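Local coordinates for protein luciferase-like enzymeAMP-CoA-ligase (Zophobas atratus, PDB 4W8O) that probably activates carboxylic acids as acyl-adenylates with ATP for transfer to coenzyme A, as a luciferase-like enzyme from a nonluminescent beetle, at residues Arg34-Asp39 / Arg236-Gly241; Glu126-Ile131 / Ile144-Lys149. All blocks are in the same frame, centred on the assembly; numbering follows the deposited sequence.

Contact 1: Arg34-Asp39 / Arg236-Gly241; sequences RICQID and RTFLDG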
ATOM      1  N   ARG A  34       0.121 -21.526   6.282  1.00 44.32           N
ATOM      2  CA  ARG A  34      -1.038 -20.643   6.141  1.00 44.37           C
ATOM      3  C   ARG A  34      -1.268 -20.209   4.693  1.00 42.75           C
ATOM      4  O   ARG A  34      -0.378 -20.335   3.852  1.00 41.45           O
ATOM      5  CB  ARG A  34      -0.867 -19.403   7.015  1.00 44.65           C
ATOM      6  CG  ARG A  34      -0.787 -19.703   8.498  1.00 46.33           C
ATOM      7  CD  ARG A  34      -0.930 -18.429   9.293  1.00 46.59           C
ATOM      8  NE  ARG A  34      -0.787 -18.665  10.720  1.00 49.45           N
ATOM      9  CZ  ARG A  34      -0.868 -17.721  11.655  1.00 50.61           C
ATOM     10  NH1 ARG A  34      -1.085 -16.451  11.325  1.00 50.00           N
ATOM     11  NH2 ARG A  34      -0.716 -18.051  12.932  1.00 52.19           N
ATOM     12  N   ILE A  35      -2.467 -19.701   4.416  1.00 42.42           N
ATOM     13  CA  ILE A  35      -2.805 -19.217   3.082  1.00 41.70           C
ATOM     14  C   ILE A  35      -2.303 -17.786   2.932  1.00 39.41           C
ATOM     15  O   ILE A  35      -2.739 -16.900   3.653  1.00 39.36           O
ATOM     16  CB  ILE A  35      -4.330 -19.221   2.801  1.00 42.76           C
ATOM     17  CG1 ILE A  35      -4.955 -20.605   3.051  1.00 45.00           C
ATOM     18  CG2 ILE A  35      -4.599 -18.767   1.369  1.00 41.82           C
ATOM     19  CD1 ILE A  35      -4.389 -21.724   2.196  1.00 45.73           C
ATOM     20  N   CYS A  36      -1.403 -17.565   1.980  1.00 37.72           N
ATOM     21  CA  CYS A  36      -0.854 -16.230   1.733  1.00 36.67           C
ATOM     22  C   CYS A  36      -1.844 -15.339   0.970  1.00 35.84           C
ATOM     23  O   CYS A  36      -2.154 -14.227   1.401  1.00 34.98           O
ATOM     24  CB  CYS A  36       0.459 -16.343   0.952  1.00 36.21           C
ATOM     25  SG  CYS A  36       1.198 -14.771   0.453  1.00 36.04           S
ATOM     26  N   GLN A  37      -2.329 -15.852  -0.158  1.00 35.77           N
ATOM     27  CA  GLN A  37      -3.134 -15.083  -1.099  1.00 34.98           C
ATOM     28  C   GLN A  37      -4.237 -15.937  -1.733  1.00 35.71           C
ATOM     29  O   GLN A  37      -4.062 -17.145  -1.988  1.00 36.18           O
ATOM     30  CB  GLN A  37      -2.240 -14.477  -2.193  1.00 33.98           C
ATOM     31  CG  GLN A  37      -1.372 -15.476  -2.947  1.00 34.80           C
ATOM     32  CD  GLN A  37      -0.612 -14.859  -4.119  1.00 34.93           C
ATOM     33  OE1 GLN A  37      -0.623 -13.649  -4.318  1.00 35.41           O
ATOM     34  NE2 GLN A  37       0.052 -15.696  -4.898  1.00 35.76           N
ATOM     35  N   ILE A  38      -5.369 -15.282  -1.983  1.00 35.28           N
ATOM     36  CA  ILE A  38      -6.524 -15.878  -2.635  1.00 36.04           C
ATOM     37  C   ILE A  38      -6.996 -14.940  -3.746  1.00 35.66           C
ATOM     38  O   ILE A  38      -7.292 -13.772  -3.484  1.00 34.15           O
ATOM     39  CB  ILE A  38      -7.701 -16.085  -1.651  1.00 37.35           C
ATOM     40  CG1 ILE A  38      -7.300 -17.013  -0.497  1.00 38.22           C
ATOM     41  CG2 ILE A  38      -8.916 -16.658  -2.382  1.00 38.76           C
ATOM     42  CD1 ILE A  38      -8.427 -17.287   0.488  1.00 39.34           C
ATOM     43  N   ASP A  39      -7.059 -15.464  -4.972  1.00 35.87           N
ATOM     44  CA  ASP A  39      -7.758 -14.816  -6.072  1.00 36.63           C
ATOM     45  C   ASP A  39      -9.272 -15.038  -5.937  1.00 38.16           C
ATOM     46  O   ASP A  39      -9.790 -16.105  -6.269  1.00 39.19           O
ATOM     47  CB  ASP A  39      -7.266 -15.377  -7.406  1.00 36.95           C
ATOM     48  CG  ASP A  39      -7.778 -14.590  -8.598  1.00 37.58           C
ATOM     49  OD1 ASP A  39      -8.930 -14.107  -8.568  1.00 38.22           O
ATOM     50  OD2 ASP A  39      -7.026 -14.470  -9.583  1.00 37.95           O
ATOM     51  N   ARG A 236       1.499  -5.864   5.363  1.00 30.73           N
ATOM     52  CA  ARG A 236       0.763  -6.056   6.609  1.00 31.84           C
ATOM     53  C   ARG A 236       0.226  -7.484   6.781  1.00 31.57           C
ATOM     54  O   ARG A 236       0.223  -8.000   7.891  1.00 32.06           O
ATOM     55  CB  ARG A 236      -0.375  -5.021   6.712  1.00 32.28           C
ATOM     56  CG  ARG A 236      -1.378  -5.238   7.827  1.00 33.34           C
ATOM     57  CD  ARG A 236      -0.756  -5.182   9.215  1.00 35.37           C
ATOM     58  NE  ARG A 236      -1.776  -5.468  10.226  1.00 36.58           N
ATOM     59  CZ  ARG A 236      -2.205  -6.688  10.551  1.00 37.00           C
ATOM     60  NH1 ARG A 236      -1.706  -7.779   9.977  1.00 36.42           N
ATOM     61  NH2 ARG A 236      -3.148  -6.820  11.467  1.00 38.86           N
ATOM     62  N   THR A 237      -0.218  -8.125   5.699  1.00 30.78           N
ATOM     63  CA  THR A 237      -0.713  -9.500   5.810  1.00 31.08           C
ATOM     64  C   THR A 237       0.432 -10.495   6.010  1.00 31.17           C
ATOM     65  O   THR A 237       0.283 -11.478   6.745  1.00 32.41           O
ATOM     66  CB  THR A 237      -1.579  -9.935   4.604  1.00 30.75           C
ATOM     67  OG1 THR A 237      -0.831  -9.824   3.393  1.00 29.99           O
ATOM     68  CG2 THR A 237      -2.853  -9.094   4.513  1.00 30.61           C
ATOM     69  N   PHE A 238       1.564 -10.250   5.353  1.00 30.06           N
ATOM     70  CA  PHE A 238       2.764 -11.058   5.584  1.00 30.72           C
ATOM     71  C   PHE A 238       3.178 -11.001   7.056  1.00 31.67           C
ATOM     72  O   PHE A 238       3.533 -12.020   7.640  1.00 32.17           O
ATOM     73  CB  PHE A 238       3.926 -10.581   4.710  1.00 30.21           C
ATOM     74  CG  PHE A 238       4.029 -11.285   3.389  1.00 30.20           C
ATOM     75  CD1 PHE A 238       3.096 -11.053   2.382  1.00 29.61           C
ATOM     76  CD2 PHE A 238       5.075 -12.161   3.136  1.00 30.57           C
ATOM     77  CE1 PHE A 238       3.195 -11.694   1.161  1.00 29.63           C
ATOM     78  CE2 PHE A 238       5.181 -12.807   1.915  1.00 30.90           C
ATOM     79  CZ  PHE A 238       4.241 -12.576   0.926  1.00 30.18           C
ATOM     80  N   LEU A 239       3.087  -9.810   7.648  1.00 32.37           N
ATOM     81  CA  LEU A 239       3.637  -9.539   8.972  1.00 33.80           C
ATOM     82  C   LEU A 239       3.182 -10.526  10.040  1.00 34.96           C
ATOM     83  O   LEU A 239       3.987 -10.916  10.879  1.00 35.49           O
ATOM     84  CB  LEU A 239       3.304  -8.104   9.408  1.00 34.21           C
ATOM     85  CG  LEU A 239       3.885  -7.635  10.752  1.00 35.51           C
ATOM     86  CD1 LEU A 239       4.243  -6.157  10.693  1.00 35.67           C
ATOM     87  CD2 LEU A 239       2.931  -7.892  11.908  1.00 37.08           C
ATOM     88  N   ASP A 240       1.908 -10.920  10.013  1.00 35.15           N
ATOM     89  CA  ASP A 240       1.353 -11.864  10.998  1.00 37.19           C
ATOM     90  C   ASP A 240       0.680 -13.086  10.358  1.00 37.44           C
ATOM     91  O   ASP A 240      -0.183 -13.735  10.975  1.00 37.65           O
ATOM     92  CB  ASP A 240       0.372 -11.144  11.938  1.00 38.38           C
ATOM     93  CG  ASP A 240      -0.916 -10.731  11.253  1.00 37.74           C
ATOM     94  OD1 ASP A 240      -1.072 -10.929  10.035  1.00 36.43           O
ATOM     95  OD2 ASP A 240      -1.796 -10.205  11.952  1.00 40.47           O
ATOM     96  N   GLY A 241       1.076 -13.392   9.123  1.00 36.00           N
ATOM     97  CA  GLY A 241       0.620 -14.588   8.439  1.00 36.03           C
ATOM     98  C   GLY A 241      -0.858 -14.591   8.118  1.00 36.19           C
ATOM     99  O   GLY A 241      -1.474 -15.649   8.054  1.00 37.28           O
TER
HETATM  100  O   HOH W   1      -3.588 -16.798   6.708  1.00 46.93           O
HETATM  101  O   HOH W   2      -0.405 -12.229   2.506  1.00 33.04           O

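Contact 2: Glu126-Ile131 / Ile144-Lys149; sequences ESLKLI and IIVFGK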
ATOM      1  N   GLU A 126      -2.247  -7.797 -21.161  1.00 37.67           N
ATOM      2  CA  GLU A 126      -3.165  -6.721 -21.531  1.00 38.96           C
ATOM      3  C   GLU A 126      -2.492  -5.346 -21.561  1.00 36.72           C
ATOM      4  O   GLU A 126      -3.008  -4.416 -22.149  1.00 36.87           O
ATOM      5  CB  GLU A 126      -4.343  -6.670 -20.551  1.00 40.72           C
ATOM      6  CG  GLU A 126      -5.199  -7.927 -20.504  1.00 44.59           C
ATOM      7  CD  GLU A 126      -4.606  -9.059 -19.666  1.00 46.09           C
ATOM      8  OE1 GLU A 126      -3.526  -8.882 -19.058  1.00 45.03           O
ATOM      9  OE2 GLU A 126      -5.220 -10.150 -19.634  1.00 50.56           O
ATOM     10  N   SER A 127      -1.350  -5.214 -20.900  1.00 35.20           N
ATOM     11  CA  SER A 127      -0.650  -3.943 -20.812  1.00 34.47           C
ATOM     12  C   SER A 127       0.662  -3.975 -21.615  1.00 34.53           C
ATOM     13  O   SER A 127       1.454  -3.035 -21.553  1.00 34.18           O
ATOM     14  CB  SER A 127      -0.373  -3.616 -19.335  1.00 33.94           C
ATOM     15  OG  SER A 127      -1.579  -3.442 -18.599  1.00 34.04           O
ATOM     16  N   LEU A 128       0.891  -5.050 -22.369  1.00 34.33           N
ATOM     17  CA  LEU A 128       2.134  -5.198 -23.126  1.00 34.49           C
ATOM     18  C   LEU A 128       2.333  -4.090 -24.173  1.00 34.60           C
ATOM     19  O   LEU A 128       3.397  -3.481 -24.219  1.00 33.39           O
ATOM     20  CB  LEU A 128       2.210  -6.587 -23.777  1.00 35.54           C
ATOM     21  CG  LEU A 128       3.406  -6.879 -24.685  1.00 35.97           C
ATOM     22  CD1 LEU A 128       4.721  -6.571 -23.994  1.00 35.69           C
ATOM     23  CD2 LEU A 128       3.368  -8.327 -25.148  1.00 37.06           C
ATOM     24  N   LYS A 129       1.317  -3.820 -24.991  1.00 36.08           N
ATOM     25  CA  LYS A 129       1.416  -2.767 -26.021  1.00 37.28           C
ATOM     26  C   LYS A 129       1.642  -1.387 -25.399  1.00 35.91           C
ATOM     27  O   LYS A 129       2.435  -0.592 -25.891  1.00 36.73           O
ATOM     28  CB  LYS A 129       0.160  -2.717 -26.899  1.00 39.68           C
ATOM     29  CG  LYS A 129       0.117  -3.726 -28.041  1.00 42.26           C
ATOM     30  CD  LYS A 129      -0.887  -3.283 -29.096  1.00 44.52           C
ATOM     31  CE  LYS A 129      -1.284  -4.407 -30.046  1.00 47.22           C
ATOM     32  NZ  LYS A 129      -0.132  -4.953 -30.812  1.00 47.76           N
ATOM     33  N   LEU A 130       0.919  -1.105 -24.325  1.00 34.95           N
ATOM     34  CA  LEU A 130       1.099   0.128 -23.568  1.00 34.07           C
ATOM     35  C   LEU A 130       2.564   0.327 -23.158  1.00 32.52           C
ATOM     36  O   LEU A 130       3.150   1.382 -23.398  1.00 32.79           O
ATOM     37  CB  LEU A 130       0.200   0.091 -22.330  1.00 33.33           C
ATOM     38  CG  LEU A 130       0.315   1.235 -21.320  1.00 33.10           C
ATOM     39  CD1 LEU A 130      -0.123   2.555 -21.945  1.00 33.66           C
ATOM     40  CD2 LEU A 130      -0.527   0.897 -20.102  1.00 32.78           C
ATOM     41  N   ILE A 131       3.152  -0.700 -22.554  1.00 31.53           N
ATOM     42  CA  ILE A 131       4.545  -0.644 -22.124  1.00 31.20           C
ATOM     43  C   ILE A 131       5.513  -0.531 -23.313  1.00 32.16           C
ATOM     44  O   ILE A 131       6.434   0.275 -23.282  1.00 32.28           O
ATOM     45  CB  ILE A 131       4.924  -1.872 -21.262  1.00 30.30           C
ATOM     46  CG1 ILE A 131       4.139  -1.889 -19.946  1.00 30.00           C
ATOM     47  CG2 ILE A 131       6.411  -1.885 -20.962  1.00 30.27           C
ATOM     48  CD1 ILE A 131       4.229  -0.609 -19.145  1.00 29.74           C
ATOM     49  N   ILE A 144      11.636  -6.692 -21.067  1.00 35.46           N
ATOM     50  CA  ILE A 144      10.245  -6.930 -20.713  1.00 33.78           C
ATOM     51  C   ILE A 144      10.059  -8.417 -20.436  1.00 33.19           C
ATOM     52  O   ILE A 144      10.572  -9.253 -21.170  1.00 32.58           O
ATOM     53  CB  ILE A 144       9.292  -6.487 -21.840  1.00 35.15           C
ATOM     54  CG1 ILE A 144       9.331  -4.953 -21.997  1.00 35.00           C
ATOM     55  CG2 ILE A 144       7.873  -6.965 -21.550  1.00 34.70           C
ATOM     56  CD1 ILE A 144       8.662  -4.448 -23.258  1.00 36.26           C
ATOM     57  N   ILE A 145       9.338  -8.740 -19.365  1.00 32.14           N
ATOM     58  CA  ILE A 145       8.983 -10.125 -19.061  1.00 32.52           C
ATOM     59  C   ILE A 145       7.468 -10.180 -18.885  1.00 31.91           C
ATOM     60  O   ILE A 145       6.911  -9.436 -18.083  1.00 30.71           O
ATOM     61  CB  ILE A 145       9.733 -10.645 -17.815  1.00 32.16           C
ATOM     62  CG1 ILE A 145      11.247 -10.607 -18.065  1.00 32.57           C
ATOM     63  CG2 ILE A 145       9.300 -12.063 -17.476  1.00 33.14           C
ATOM     64  CD1 ILE A 145      12.095 -11.072 -16.901  1.00 32.63           C
ATOM     65  N   VAL A 146       6.810 -11.051 -19.653  1.00 32.39           N
ATOM     66  CA  VAL A 146       5.352 -11.075 -19.727  1.00 32.60           C
ATOM     67  C   VAL A 146       4.775 -12.113 -18.769  1.00 33.33           C
ATOM     68  O   VAL A 146       5.302 -13.221 -18.658  1.00 34.04           O
ATOM     69  CB  VAL A 146       4.881 -11.389 -21.172  1.00 33.96           C
ATOM     70  CG1 VAL A 146       3.364 -11.525 -21.250  1.00 34.68           C
ATOM     71  CG2 VAL A 146       5.371 -10.316 -22.131  1.00 33.25           C
ATOM     72  N   PHE A 147       3.707 -11.739 -18.066  1.00 32.99           N
ATOM     73  CA  PHE A 147       2.891 -12.701 -17.330  1.00 33.91           C
ATOM     74  C   PHE A 147       2.000 -13.429 -18.323  1.00 35.91           C
ATOM     75  O   PHE A 147       0.841 -13.087 -18.507  1.00 37.26           O
ATOM     76  CB  PHE A 147       2.015 -12.019 -16.267  1.00 33.21           C
ATOM     77  CG  PHE A 147       2.787 -11.434 -15.121  1.00 31.37           C
ATOM     78  CD1 PHE A 147       3.433 -12.257 -14.213  1.00 30.97           C
ATOM     79  CD2 PHE A 147       2.860 -10.054 -14.945  1.00 30.64           C
ATOM     80  CE1 PHE A 147       4.148 -11.723 -13.151  1.00 30.51           C
ATOM     81  CE2 PHE A 147       3.569  -9.512 -13.882  1.00 29.88           C
ATOM     82  CZ  PHE A 147       4.222 -10.354 -12.982  1.00 29.44           C
ATOM     83  N   GLY A 148       2.550 -14.445 -18.962  1.00 37.88           N
ATOM     84  CA  GLY A 148       1.818 -15.185 -19.976  1.00 40.29           C
ATOM     85  C   GLY A 148       2.765 -15.678 -21.041  1.00 41.81           C
ATOM     86  O   GLY A 148       3.925 -16.003 -20.750  1.00 41.63           O
ATOM     87  N   LYS A 149       2.275 -15.721 -22.274  1.00 43.61           N
ATOM     88  CA  LYS A 149       3.039 -16.251 -23.397  1.00 46.15           C
ATOM     89  C   LYS A 149       3.706 -15.117 -24.156  1.00 44.90           C
ATOM     90  O   LYS A 149       3.127 -14.044 -24.322  1.00 45.25           O
ATOM     91  CB  LYS A 149       2.124 -17.010 -24.360  1.00 49.45           C
ATOM     92  CG  LYS A 149       2.785 -18.207 -25.016  1.00 52.35           C
ATOM     93  CD  LYS A 149       2.588 -19.463 -24.176  1.00 54.21           C
ATOM     94  CE  LYS A 149       1.227 -20.099 -24.444  1.00 56.84           C
ATOM     95  NZ  LYS A 149       0.785 -20.988 -23.334  1.00 57.93           N
TER
HETATM   96  O   HOH W   3      -1.233 -11.377 -18.364  1.00 42.76           O

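Contact 1: Arg34-Asp39 / Arg236-Gly241
A Schellman motif closes helix 228-239, with Gly241 as its C-prime residue at positive phi, and Arg34, just before strand 35-39, and Cys36 within it meet this helix end. The contact sits where the chain leaves the helix to enter strand 243-246, the parallel neighbour of strand 35-39. The Arg34 chain runs extended beyond CG (chi3 -177°) and passes alongside the Gly241 carbonyl, its CD 3.1 Å from Gly241 O. The same oxygen lies in the guanidinium plane, at its edge, and takes a straight but weak hydrogen bond from Arg34 NH1 at 3.4 Å. Arg34 NH1 is nearer still to Asp240 O, 2.9 Å away, but the angle there is too poor for a bond. Gly241 O also accepts from a water, 2.8 Å off, that donates to Ile35 O as well. A second water spans Cys36 O and Thr237 OG1. On the buried side, chi1 of 175° swings Cys36 SG opposite the backbone N and beside the carbonyl carbon, where it comes within 3.7 Å of Phe238 CE1 in an oblique sulfur-aromatic contact; the Phe238 ring also meets Tyr48 edge-to-face. The Asp240 carboxylate is held from two directions along the chain: OD1 is hydrogen-bonded to Ser242 OG just beyond the helix, while OD2 forms a salt bridge back to Arg236 NH1 at 3.1 Å.

Contact 2: Glu126-Ile131 / Ile144-Lys149
Helix 128-138 lies against strand 143-147 with the Leu128 CA 7.5 Å from the Val146 CA, and the Ile131 CA 8.6 Å from the Ile144 CA, so one turn of helix spans two alternate residues of the strand. This is the helix-on-strand packing of a beta-alpha-beta crossover, in which helix 128-138 links strand 120-124 to its parallel neighbour 143-147. Four aliphatic side chains carry the interface, and every direct contact between them is apolar. Leu128 reaches two strand residues at once: with CG anti to the backbone N (chi1 176°), its two methyls are spread between them. Leu128 CD1 comes within 4.0 Å of Ile144 CG2, the two side chains crossing obliquely, while Leu128 CD2 reaches Val146 CG2 at 4.1 Å and there the side chains cross at about a right angle. One helical turn on, Ile131 uses its short branch. Ile131 CG2 meets Ile144 CD1 at 4.1 Å, at the end of an ethyl arm that chi2 of 168° keeps extended, and these two side chains slide past each other in opposite directions. Ile144 is thus touched on both branches, CG2 by Leu128 and CD1 by Ile131. Ile131 also touches Ile121 and Val123 of strand 120-124 and Ile109 of helix 106-116, which carries the contact beyond the unit to the preceding helix. Phe147 is the centre of an inverse gamma turn, with a weak bond from Gly148 N to Val146 O. At this end a water bridges the two segments, donating to Phe147 O at 2.7 Å and, weakly, to Glu126 OE1 at 3.5 Å.

In the fold
Both contacts lie in the AMP-binding region of the chain, but each belongs to a different sheet: contact 1 to the mixed sheet holding strands 35-39 and 243-246, contact 2 to the one holding strands 120-124 and 143-147. Their centres are 26 Å apart, with about 10 Å between nearest atoms. Along the chain both segments of contact 2 fall between those of contact 1, so contact 1 joins distant parts of the sequence whereas contact 2 is local. Helix 228-239 also contributes Ile228, Thr229 and Ala232, near its start, to the pocket occupied by a polyethylene glycol molecule; contact 1 is at the other end of that helix.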